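Side-chain contact in attaching and effacing protein, pathogenesis factor (Escherichia coli, PDB 4E9L), which is an adhesin of the intimin/invasin family that probably mediates attachment of the bacterium to host cells, here represented by an internal run of immunoglobulin-like domains: residues 114-117 with 118-122. Residues are numbered along the deposited sequence; the frame is centred on the assembly and turned at random.
Sequences TAKD and ANDNP
The D117 carboxylate meets the backbone N-H and the side-chain amide of N121 just past a type I beta turn, D117 to D120, in the loop that follows strand 108-114 of an immunoglobulin-like domain. The tight side of the turn is built round this carboxylate, which is buried and folded back over the loop: its CG sits between the backbone N and the carbonyl carbon (chi1 68°), a torsion that brings OD1 to the N-H groups of N119 and N121. They approach from opposite faces of the carboxylate plane, N119 N lying 2.9 Å from D117 OD1 and N121 N 3.0 Å from D117 OD1. The N119 bond is the more bent, 132° at the hydrogen, and neither donor lies in the plane. This side-chain bond to N119 N, two residues on, is that of an Asx turn. OD2 meets the N121 amide with its syn lone pair, N121 ND2 lying 3.0 Å from D117 OD2 along a fairly straight bond; the carboxylate and amide planes are turned 63° from each other. OD2 also accepts the backbone N-H of G87, which ties the loop to the segment leading into strand 95-99. With partners on both oxygens, the carboxylate has little freedom to rotate, and these N-H donors would be expected to stabilise its negative charge.

Backbone bonds finish the tight side: D120 N to D117 O closes the turn, and D117 N reaches N121 O. The other flank is looser. K116 runs its extended chain past D120, CD touching D120 O at 3.7 Å. As modelled, K116 NZ and D120 OD1 are 4.5 Å apart, beyond a salt bridge, but OD1 is less surely placed, leaving a water bridge between them doubtful. A firmer water accepts from K116 NZ at 2.8 Å and donates to D120 O at 2.8 Å.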
loop_
_atom_site.group_PDB
_atom_site.type_symbol
_atom_site.label_atom_id
_atom_site.label_comp_id
_atom_site.label_asym_id
_atom_site.label_seq_id
_atom_site.Cartn_x
_atom_site.Cartn_y
_atom_site.Cartn_z
ATOM N N THR A 114 21.179 24.550 -33.096
ATOM C CA THR A 114 22.446 24.987 -33.674
ATOM C C THR A 114 22.468 24.419 -35.083
ATOM O O THR A 114 22.508 23.206 -35.251
ATOM C CB THR A 114 23.624 24.532 -32.805
ATOM O OG1 THR A 114 23.434 25.034 -31.490
ATOM C CG2 THR A 114 24.969 25.018 -33.348
ATOM N N ALA A 115 22.351 25.296 -36.080
ATOM C CA ALA A 115 22.255 24.931 -37.491
ATOM C C ALA A 115 23.583 25.179 -38.181
ATOM O O ALA A 115 24.102 26.304 -38.169
ATOM C CB ALA A 115 21.155 25.747 -38.148
ATOM N N LYS A 116 24.138 24.126 -38.783
ATOM C CA LYS A 116 25.442 24.205 -39.453
ATOM C C LYS A 116 25.418 23.496 -40.789
ATOM O O LYS A 116 24.604 22.598 -41.004
ATOM C CB LYS A 116 26.530 23.533 -38.586
ATOM C CG LYS A 116 26.812 24.188 -37.236
ATOM C CD LYS A 116 28.005 23.495 -36.540
ATOM C CE LYS A 116 28.084 23.796 -35.060
ATOM N NZ LYS A 116 29.346 23.247 -34.467
ATOM N N ASP A 117 26.357 23.865 -41.676
ATOM C CA ASP A 117 26.530 23.191 -42.955
ATOM C C ASP A 117 27.576 22.093 -42.738
ATOM O O ASP A 117 28.045 21.931 -41.602
ATOM C CB ASP A 117 26.947 24.206 -44.038
ATOM C CG ASP A 117 28.334 24.830 -43.918
ATOM O OD1 ASP A 117 29.093 24.447 -42.991
ATOM O OD2 ASP A 117 28.662 25.697 -44.753
ATOM N N ALA A 118 27.966 21.354 -43.802
ATOM C CA ALA A 118 28.962 20.284 -43.650
ATOM C C ALA A 118 30.383 20.743 -43.260
ATOM O O ALA A 118 31.172 19.916 -42.835
ATOM C CB ALA A 118 28.989 19.384 -44.872
ATOM N N ASN A 119 30.702 22.050 -43.376
ATOM C CA ASN A 119 31.997 22.601 -42.953
ATOM C C ASN A 119 31.899 23.204 -41.547
ATOM O O ASN A 119 32.825 23.881 -41.124
ATOM C CB ASN A 119 32.512 23.660 -43.955
ATOM C CG ASN A 119 33.362 23.119 -45.083
ATOM O OD1 ASN A 119 33.299 23.589 -46.219
ATOM N ND2 ASN A 119 34.218 22.161 -44.792
ATOM N N ASP A 120 30.772 22.972 -40.818
ATOM C CA ASP A 120 30.566 23.469 -39.445
ATOM C C ASP A 120 30.417 24.996 -39.343
ATOM O O ASP A 120 30.564 25.571 -38.258
ATOM C CB ASP A 120 31.638 22.901 -38.473
ATOM C CG ASP A 120 31.602 21.392 -38.384
ATOM O OD1 ASP A 120 30.524 20.848 -38.146
ATOM O OD2 ASP A 120 32.667 20.760 -38.537
ATOM N N ASN A 121 30.108 25.637 -40.481
ATOM C CA ASN A 121 29.815 27.063 -40.559
ATOM C C ASN A 121 28.378 27.277 -40.056
ATOM O O ASN A 121 27.512 26.475 -40.394
ATOM C CB ASN A 121 29.874 27.564 -42.022
ATOM C CG ASN A 121 31.226 27.433 -42.665
ATOM O OD1 ASN A 121 32.246 27.783 -42.072
ATOM N ND2 ASN A 121 31.265 26.911 -43.888
ATOM N N PRO A 122 28.080 28.376 -39.336
ATOM C CA PRO A 122 26.683 28.634 -38.940
ATOM C C PRO A 122 25.752 28.851 -40.162
ATOM O O PRO A 122 26.180 29.384 -41.184
ATOM C CB PRO A 122 26.789 29.912 -38.110
ATOM C CG PRO A 122 28.044 30.564 -38.561
ATOM C CD PRO A 122 28.984 29.430 -38.824
HETATM O O HOH W 1 31.193 25.007 -35.571
HETATM O O HOH W 2 29.680 20.420 -35.545
#